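Local coordinates for protein activator of 2-hydroxyisocaproyl-CoA dehydratase (PDB 4EHU) that couples ATP hydrolysis to the transfer of one electron from its [4Fe-4S] cluster to (R)-2-hydroxyisocaproyl-CoA dehydratase, activating that enzyme for L-leucine fermentation, at residues 1-5 and 16-20; 26-30 and 240-244; 59-63 and 248-252. All blocks are in the same frame, centred on the assembly; numbering follows the deposited sequence.

Contact 1 of 3, residues 1-5 and 16-20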
loop_
_atom_site.group_PDB
_atom_site.type_symbol
_atom_site.label_atom_id
_atom_site.label_comp_id
_atom_site.label_asym_id
_atom_site.label_seq_id
_atom_site.Cartn_x
_atom_site.Cartn_y
_atom_site.Cartn_z
ATOM N N MET A 1 -31.895 -31.720 10.157
ATOM C CA MET A 1 -30.416 -31.780 10.331
ATOM C C MET A 1 -29.876 -30.362 10.384
ATOM O O MET A 1 -30.493 -29.443 9.856
ATOM C CB MET A 1 -29.759 -32.517 9.158
ATOM C CG MET A 1 -29.536 -31.618 7.921
ATOM S SD MET A 1 -28.290 -32.277 6.796
ATOM C CE MET A 1 -28.929 -33.936 6.550
ATOM N N TYR A 2 -28.723 -30.180 11.014
ATOM C CA TYR A 2 -28.035 -28.889 10.957
ATOM C C TYR A 2 -26.666 -29.051 10.339
ATOM O O TYR A 2 -25.986 -30.044 10.577
ATOM C CB TYR A 2 -27.879 -28.299 12.356
ATOM C CG TYR A 2 -29.189 -28.027 13.043
ATOM C CD1 TYR A 2 -29.854 -26.824 12.848
ATOM C CD2 TYR A 2 -29.777 -28.984 13.878
ATOM C CE1 TYR A 2 -31.060 -26.566 13.474
ATOM C CE2 TYR A 2 -30.975 -28.733 14.502
ATOM C CZ TYR A 2 -31.616 -27.523 14.296
ATOM O OH TYR A 2 -32.815 -27.272 14.917
ATOM N N THR A 3 -26.251 -28.071 9.544
ATOM C CA THR A 3 -24.862 -27.991 9.112
ATOM C C THR A 3 -24.307 -26.613 9.455
ATOM O O THR A 3 -25.061 -25.685 9.725
ATOM C CB THR A 3 -24.722 -28.256 7.614
ATOM O OG1 THR A 3 -25.471 -27.279 6.873
ATOM C CG2 THR A 3 -25.213 -29.697 7.298
ATOM N N MET A 4 -22.988 -26.493 9.463
ATOM C CA MET A 4 -22.343 -25.234 9.829
ATOM C C MET A 4 -21.277 -24.849 8.815
ATOM O O MET A 4 -20.543 -25.699 8.327
ATOM C CB MET A 4 -21.693 -25.366 11.205
ATOM C CG MET A 4 -21.065 -24.082 11.710
ATOM S SD MET A 4 -20.462 -24.240 13.400
ATOM C CE MET A 4 -21.963 -23.940 14.330
ATOM N N GLY A 5 -21.215 -23.553 8.513
ATOM C CA GLY A 5 -20.165 -22.971 7.694
ATOM C C GLY A 5 -19.382 -21.946 8.504
ATOM O O GLY A 5 -19.969 -21.150 9.227
ATOM N N VAL A 16 -22.270 -19.604 10.155
ATOM C CA VAL A 16 -23.694 -19.789 9.881
ATOM C C VAL A 16 -24.070 -21.206 10.274
ATOM O O VAL A 16 -23.313 -22.133 9.980
ATOM C CB VAL A 16 -24.004 -19.620 8.377
ATOM C CG1 VAL A 16 -25.404 -20.102 8.065
ATOM C CG2 VAL A 16 -23.823 -18.134 7.947
ATOM N N ILE A 17 -25.205 -21.366 10.959
ATOM C CA ILE A 17 -25.824 -22.678 11.112
ATOM C C ILE A 17 -27.051 -22.709 10.214
ATOM O O ILE A 17 -27.915 -21.825 10.283
ATOM C CB ILE A 17 -26.243 -22.981 12.574
ATOM C CG1 ILE A 17 -25.008 -23.064 13.474
ATOM C CG2 ILE A 17 -27.031 -24.299 12.633
ATOM C CD1 ILE A 17 -25.310 -23.388 14.923
ATOM N N LEU A 18 -27.109 -23.725 9.363
ATOM C CA LEU A 18 -28.166 -23.867 8.366
ATOM C C LEU A 18 -28.978 -25.119 8.675
ATOM O O LEU A 18 -28.417 -26.180 8.959
ATOM C CB LEU A 18 -27.534 -23.988 6.981
ATOM C CG LEU A 18 -28.425 -24.044 5.743
ATOM C CD1 LEU A 18 -29.078 -22.688 5.472
ATOM C CD2 LEU A 18 -27.581 -24.461 4.551
ATOM N N LYS A 19 -30.298 -24.993 8.623
ATOM C CA LYS A 19 -31.193 -26.106 8.929
ATOM C C LYS A 19 -31.744 -26.685 7.633
ATOM O O LYS A 19 -32.326 -25.958 6.824
ATOM C CB LYS A 19 -32.347 -25.625 9.811
ATOM C CG LYS A 19 -33.215 -26.755 10.403
ATOM C CD LYS A 19 -34.364 -26.181 11.208
ATOM C CE LYS A 19 -35.267 -27.284 11.737
ATOM N NZ LYS A 19 -36.363 -26.740 12.588
ATOM N N ASN A 20 -31.538 -27.984 7.444
ATOM C CA ASN A 20 -32.017 -28.708 6.269
ATOM C C ASN A 20 -31.658 -28.008 4.972
ATOM O O ASN A 20 -32.428 -28.025 4.014
ATOM C CB ASN A 20 -33.529 -28.922 6.342
ATOM C CG ASN A 20 -33.930 -29.753 7.534
ATOM O OD1 ASN A 20 -34.902 -29.448 8.229
ATOM N ND2 ASN A 20 -33.168 -30.804 7.792
HETATM O O HOH W 1 -28.175 -27.762 6.814
#

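Contact 2 of 3, residues 26-30 and 240-244. With ANP (phosphoaminophosphonic acid-adenylate ester), chain D.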
loop_
_atom_site.group_PDB
_atom_site.type_symbol
_atom_site.label_atom_id
_atom_site.label_comp_id
_atom_site.label_asym_id
_atom_site.label_seq_id
_atom_site.Cartn_x
_atom_site.Cartn_y
_atom_site.Cartn_z
ATOM N N ALA A 26 -28.958 -19.360 12.533
ATOM C CA ALA A 26 -28.000 -18.596 13.321
ATOM C C ALA A 26 -26.857 -18.098 12.451
ATOM O O ALA A 26 -26.454 -18.742 11.478
ATOM C CB ALA A 26 -27.455 -19.435 14.477
ATOM N N SER A 27 -26.344 -16.926 12.800
ATOM C CA SER A 27 -25.175 -16.388 12.137
ATOM C C SER A 27 -24.444 -15.504 13.124
ATOM O O SER A 27 -25.020 -15.040 14.101
ATOM C CB SER A 27 -25.581 -15.590 10.912
ATOM O OG SER A 27 -26.318 -14.438 11.296
ATOM N N GLU A 28 -23.166 -15.276 12.885
ATOM C CA GLU A 28 -22.389 -14.500 13.825
ATOM C C GLU A 28 -21.127 -14.029 13.148
ATOM O O GLU A 28 -20.488 -14.779 12.407
ATOM C CB GLU A 28 -22.054 -15.337 15.062
ATOM C CG GLU A 28 -21.304 -14.580 16.148
ATOM C CD GLU A 28 -22.113 -13.436 16.731
ATOM O OE1 GLU A 28 -23.360 -13.502 16.687
ATOM O OE2 GLU A 28 -21.502 -12.467 17.230
ATOM N N THR A 29 -20.775 -12.775 13.395
ATOM C CA THR A 29 -19.523 -12.237 12.910
ATOM C C THR A 29 -18.754 -11.717 14.110
ATOM O O THR A 29 -19.312 -11.018 14.954
ATOM C CB THR A 29 -19.769 -11.091 11.910
ATOM O OG1 THR A 29 -20.554 -11.581 10.815
ATOM C CG2 THR A 29 -18.456 -10.518 11.379
ATOM N N ILE A 30 -17.484 -12.085 14.198
ATOM C CA ILE A 30 -16.585 -11.510 15.189
ATOM C C ILE A 30 -15.432 -10.864 14.440
ATOM O O ILE A 30 -14.839 -11.491 13.566
ATOM C CB ILE A 30 -16.039 -12.585 16.148
ATOM C CG1 ILE A 30 -17.191 -13.338 16.818
ATOM C CG2 ILE A 30 -15.131 -11.951 17.183
ATOM C CD1 ILE A 30 -17.917 -12.538 17.868
ATOM N N PRO A 240 -24.311 -9.456 3.586
ATOM C CA PRO A 240 -23.189 -9.553 2.638
ATOM C C PRO A 240 -21.899 -10.110 3.222
ATOM O O PRO A 240 -21.152 -10.775 2.516
ATOM C CB PRO A 240 -22.954 -8.090 2.216
ATOM C CG PRO A 240 -23.526 -7.290 3.371
ATOM C CD PRO A 240 -24.728 -8.059 3.823
ATOM N N GLN A 241 -21.632 -9.852 4.493
ATOM C CA GLN A 241 -20.385 -10.315 5.110
ATOM C C GLN A 241 -20.403 -11.827 5.385
ATOM O O GLN A 241 -19.369 -12.428 5.652
ATOM C CB GLN A 241 -20.137 -9.558 6.418
ATOM C CG GLN A 241 -18.739 -9.763 6.983
ATOM C CD GLN A 241 -18.457 -8.828 8.134
ATOM O OE1 GLN A 241 -19.378 -8.217 8.699
ATOM N NE2 GLN A 241 -17.181 -8.693 8.483
ATOM N N LEU A 242 -21.584 -12.427 5.288
ATOM C CA LEU A 242 -21.786 -13.820 5.675
ATOM C C LEU A 242 -21.955 -14.796 4.512
ATOM O O LEU A 242 -22.228 -15.985 4.753
ATOM C CB LEU A 242 -23.032 -13.906 6.563
ATOM C CG LEU A 242 -22.842 -13.409 7.999
ATOM C CD1 LEU A 242 -24.180 -13.025 8.613
ATOM C CD2 LEU A 242 -22.121 -14.457 8.855
ATOM N N THR A 243 -21.812 -14.336 3.270
ATOM C CA THR A 243 -22.107 -15.222 2.142
ATOM C C THR A 243 -21.116 -16.374 2.027
ATOM O O THR A 243 -21.467 -17.456 1.526
ATOM C CB THR A 243 -22.149 -14.470 0.805
ATOM O OG1 THR A 243 -20.997 -13.639 0.686
ATOM C CG2 THR A 243 -23.409 -13.570 0.736
ATOM N N GLY A 244 -19.895 -16.141 2.496
ATOM C CA GLY A 244 -18.873 -17.186 2.459
ATOM C C GLY A 244 -19.240 -18.283 3.451
ATOM O O GLY A 244 -19.139 -19.482 3.158
HETATM P PG ANP D . -10.374 -11.334 3.319
HETATM O O1G ANP D . -9.393 -12.419 3.747
HETATM O O2G ANP D . -11.548 -11.947 2.599
HETATM O O3G ANP D . -9.732 -10.242 2.556
HETATM P PB ANP D . -12.311 -10.946 5.616
HETATM O O1B ANP D . -12.048 -11.177 7.080
HETATM O O2B ANP D . -13.189 -11.982 4.911
HETATM N N3B ANP D . -10.796 -10.651 4.835
HETATM P PA ANP D . -14.675 -9.256 5.643
HETATM O O1A ANP D . -15.131 -9.901 6.904
HETATM O O2A ANP D . -15.311 -9.591 4.312
HETATM O O3A ANP D . -13.085 -9.520 5.466
HETATM O "O5'" ANP D . -14.665 -7.653 5.756
HETATM C "C5'" ANP D . -13.850 -7.003 6.737
HETATM C "C4'" ANP D . -14.160 -5.510 6.720
HETATM O "O4'" ANP D . -15.483 -5.086 6.426
HETATM C "C3'" ANP D . -13.359 -4.445 7.446
HETATM O "O3'" ANP D . -12.047 -4.311 6.880
HETATM C "C2'" ANP D . -14.252 -3.207 7.303
HETATM O "O2'" ANP D . -13.712 -2.239 6.386
HETATM C "C1'" ANP D . -15.598 -3.701 6.772
HETATM N N9 ANP D . -16.687 -3.634 7.764
HETATM C C8 ANP D . -16.872 -4.452 8.821
HETATM N N7 ANP D . -18.011 -4.129 9.482
HETATM C C5 ANP D . -18.561 -3.082 8.817
HETATM C C6 ANP D . -19.763 -2.259 8.960
HETATM N N6 ANP D . -20.606 -2.492 9.995
HETATM N N1 ANP D . -19.977 -1.280 8.045
HETATM C C2 ANP D . -19.144 -1.051 7.019
HETATM N N3 ANP D . -18.020 -1.760 6.833
HETATM C C4 ANP D . -17.696 -2.769 7.680
HETATM O O HOH W 2 -21.750 -9.432 9.536
#

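Contact 3 of 3, residues 59-63 and 248-252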
loop_
_atom_site.group_PDB
_atom_site.type_symbol
_atom_site.label_atom_id
_atom_site.label_comp_id
_atom_site.label_asym_id
_atom_site.label_seq_id
_atom_site.Cartn_x
_atom_site.Cartn_y
_atom_site.Cartn_z
ATOM N N LYS A 59 -22.443 -31.879 9.567
ATOM C CA LYS A 59 -21.227 -31.553 8.821
ATOM C C LYS A 59 -20.837 -30.092 9.039
ATOM O O LYS A 59 -21.701 -29.214 9.181
ATOM C CB LYS A 59 -21.410 -31.771 7.314
ATOM C CG LYS A 59 -21.725 -33.212 6.912
ATOM C CD LYS A 59 -20.523 -34.126 7.032
ATOM C CE LYS A 59 -20.839 -35.500 6.447
ATOM N NZ LYS A 59 -19.708 -36.470 6.548
ATOM N N VAL A 60 -19.533 -29.859 9.062
ATOM C CA VAL A 60 -18.963 -28.529 9.186
ATOM C C VAL A 60 -18.010 -28.296 8.030
ATOM O O VAL A 60 -17.167 -29.138 7.747
ATOM C CB VAL A 60 -18.158 -28.388 10.496
ATOM C CG1 VAL A 60 -17.531 -26.995 10.592
ATOM C CG2 VAL A 60 -19.045 -28.674 11.702
ATOM N N VAL A 61 -18.141 -27.157 7.357
ATOM C CA VAL A 61 -17.167 -26.769 6.334
ATOM C C VAL A 61 -16.545 -25.437 6.716
ATOM O O VAL A 61 -17.236 -24.529 7.173
ATOM C CB VAL A 61 -17.809 -26.657 4.933
ATOM C CG1 VAL A 61 -16.863 -25.948 3.949
ATOM C CG2 VAL A 61 -18.217 -28.042 4.416
ATOM N N VAL A 62 -15.232 -25.324 6.525
ATOM C CA VAL A 62 -14.536 -24.073 6.791
ATOM C C VAL A 62 -13.926 -23.526 5.510
ATOM O O VAL A 62 -13.464 -24.274 4.649
ATOM C CB VAL A 62 -13.445 -24.259 7.869
ATOM C CG1 VAL A 62 -12.351 -25.190 7.367
ATOM C CG2 VAL A 62 -12.861 -22.919 8.278
ATOM N N THR A 63 -13.941 -22.209 5.400
ATOM C CA THR A 63 -13.421 -21.525 4.225
ATOM C C THR A 63 -12.647 -20.299 4.683
ATOM O O THR A 63 -12.554 -20.033 5.876
ATOM C CB THR A 63 -14.572 -21.137 3.270
ATOM O OG1 THR A 63 -14.052 -20.684 2.009
ATOM C CG2 THR A 63 -15.449 -20.058 3.873
ATOM N N ALA A 248 -20.273 -22.134 2.665
ATOM C CA ALA A 248 -19.673 -23.261 3.390
ATOM C C ALA A 248 -20.756 -24.156 4.024
ATOM O O ALA A 248 -20.682 -25.391 3.961
ATOM C CB ALA A 248 -18.691 -22.756 4.462
ATOM N N ALA A 249 -21.774 -23.543 4.624
ATOM C CA ALA A 249 -22.839 -24.316 5.280
ATOM C C ALA A 249 -23.613 -25.140 4.245
ATOM O O ALA A 249 -24.073 -26.234 4.528
ATOM C CB ALA A 249 -23.784 -23.386 6.059
ATOM N N LEU A 250 -23.730 -24.613 3.033
ATOM C CA LEU A 250 -24.438 -25.300 1.963
ATOM C C LEU A 250 -23.602 -26.460 1.425
ATOM O O LEU A 250 -24.141 -27.533 1.127
ATOM C CB LEU A 250 -24.774 -24.319 0.836
ATOM C CG LEU A 250 -25.944 -23.396 1.152
ATOM C CD1 LEU A 250 -25.895 -22.146 0.248
ATOM C CD2 LEU A 250 -27.253 -24.146 0.976
ATOM N N TYR A 251 -22.293 -26.267 1.299
ATOM C CA TYR A 251 -21.430 -27.382 0.921
ATOM C C TYR A 251 -21.451 -28.422 2.026
ATOM O O TYR A 251 -21.320 -29.604 1.757
ATOM C CB TYR A 251 -19.992 -26.952 0.654
ATOM C CG TYR A 251 -19.830 -26.334 -0.701
ATOM C CD1 TYR A 251 -20.140 -27.049 -1.848
ATOM C CD2 TYR A 251 -19.387 -25.025 -0.840
ATOM C CE1 TYR A 251 -20.029 -26.485 -3.084
ATOM C CE2 TYR A 251 -19.245 -24.467 -2.066
ATOM C CZ TYR A 251 -19.574 -25.188 -3.193
ATOM O OH TYR A 251 -19.439 -24.608 -4.436
ATOM N N ALA A 252 -21.615 -27.979 3.265
ATOM C CA ALA A 252 -21.680 -28.916 4.391
ATOM C C ALA A 252 -22.951 -29.751 4.290
ATOM O O ALA A 252 -22.945 -30.953 4.578
ATOM C CB ALA A 252 -21.634 -28.151 5.709
#

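Contact 1 of 3, residues 1-5 and 16-20
T3 and L18 exchange two backbone hydrogen bonds: T3 N to L18 O and L18 N to T3 O, the latter 2.9 Å long with an N-H...O angle of 173°. G5 and V16 form the next hydrogen-bonded pair, and N20 N to M1 O closes the ladder at its outer end. The pairing is antiparallel, with short segment axes 4.7 Å apart and 153° between their directions. Y2-K19 and M4-I17 are the non-hydrogen-bonded pairs; at the latter, M4 CA brings its hydrogen to V16 O over 3.3 Å.

On the face of Y2, M4, I17 and K19, the extended lysine chain runs alongside the tyrosine, both pointing the same way, and K19 CG comes 3.8 Å from Y2 CE1. Next to it on the same side of the ring, Y2 CD1 meets I17 CG2 at 3.8 Å. The M4 methyl is turned back at chi3 (-83°) toward I17, reaching CG1 at 3.3 Å, tighter than usual for two carbons. Helix 38-50 covers the M4 and I17 part of this face through L43, L46 and T50.

On the opposite face, one water donates to both T3 OG1 and L18 O, 2.7 Å from T3 OG1. L18 O thus accepts from both T3 N and the water. The T3 hydroxyl is also hydrogen-bonded to A249 O of helix 243-261.

This is the first beta hairpin, strands 2-8 and 13-19, of an actin-fold ATPase domain; the ATP-binding residues S10 to K14 run from its connecting turn into the start of strand 13-19.

Contact 2 of 3, residues 26-30 and 240-244
L242, next to helix 243-261 in the chain, reaches across to strand 23-30, an outermost strand of the sheet in this actin-fold lobe, while Q241 beside it turns to the nucleotide. The nearest CA pair, S27 and L242, is 7.7 Å apart, so the gap is bridged mainly by side chains.

The van der Waals contacts rest on the two methyls of L242, which divide between alternate strand residues. CD1 lies 3.7 Å from S27 CB and about as far from its OG; CD2 sits 3.8 Å from T29 OG1 and also approaches the carbonyl oxygen of E28. T29 places its two branches differently. With chi1 at -58°, OG1 stands beside the backbone N and looks to L242, whereas CG2, anti to that N, meets the amide of Q241, 3.7 Å from OE1.

The polar part is relayed by water. One water lies 2.8 Å from T29 OG1 and donates to Q241 OE1, which additionally accepts a hydrogen bond from R218. Both ends of the amide are therefore engaged: OE1 by the water and R218, NE2 by the bound ATP analogue ANP. These bonds probably hold the rotation of the amide, with T29 acting through the water as a second-shell residue. K14, another ATP-binding residue, touches T29, Q241 and L242 from strand 13-19.

The extended Q241 chain carries the amide to the alpha-phosphate, where Q241 NE2 donates to ANP O1A over 2.9 Å with an N-H...O angle of 170°.

Contact 3 of 3, residues 59-63 and 248-252
Helix 243-261 packs against one face of the sheet of an actin-fold lobe, and here its 248-252 turn lies on strand 59-63, with V61 at the centre. The short axes approach to 6.8 Å and run 143° apart in direction. Such closeness is possible because the helix presents alanines: the CA atoms of V61 and A248, like those of K59 and A252, are only 5.2 Å apart.

Apolar contact follows the branching of V61. At chi1 167°, CG1 is anti to the backbone N and meets the methyl of A248, 3.7 Å away at CB. CG2 stands beside that N and rests on the next turn, 3.6 Å from A252 CA, with the CB of Y251 at its margin. V61 is thus fitted between residues one helical turn apart. T63 adds a looser touch, its CG2 4.3 Å from A248 CB.

Carbon-to-carbonyl contacts accompany these. V61 CB lies 3.3 Å from A248 O, an oxygen that also accepts the helical bond from A252 N. K59 CB similarly lies 3.2 Å from A252 O, after which the lysine chain bends at chi2 (-73°) and leads away, its NZ making a weak hydrogen bond to S259. In return, the methyl of A252 sits 3.6 Å from K59 O.

V60 and V62 point to the other face of the sheet. Strand 57-63 is flanked by strands 2-8 and 75-76, A252 also touches T3, and helix 79-90 borders the region, where R85 makes a cation-pi contact with Y251.

How the contacts relate
Along the chain, contact 1 closes before the other two open, while the segments of contacts 2 and 3 alternate. All three reach one five-stranded mixed sheet, ordered 23-30, 13-19, 2-8, 57-63, 75-76. Contacts 1 and 3 have centres about 8 Å apart, and adjoining strands join them through M4 O and V61 N; contact 2 lies about 13 Å from the centre of each. Helix 243-261 serves both contacts 2 and 3, and A249 connects it to the hairpin of contact 1. The helix and the residues leading into it thus reach from edge strand 23-30 to strand 57-63, running from the nucleotide-binding end at Q241 outward along the sheet.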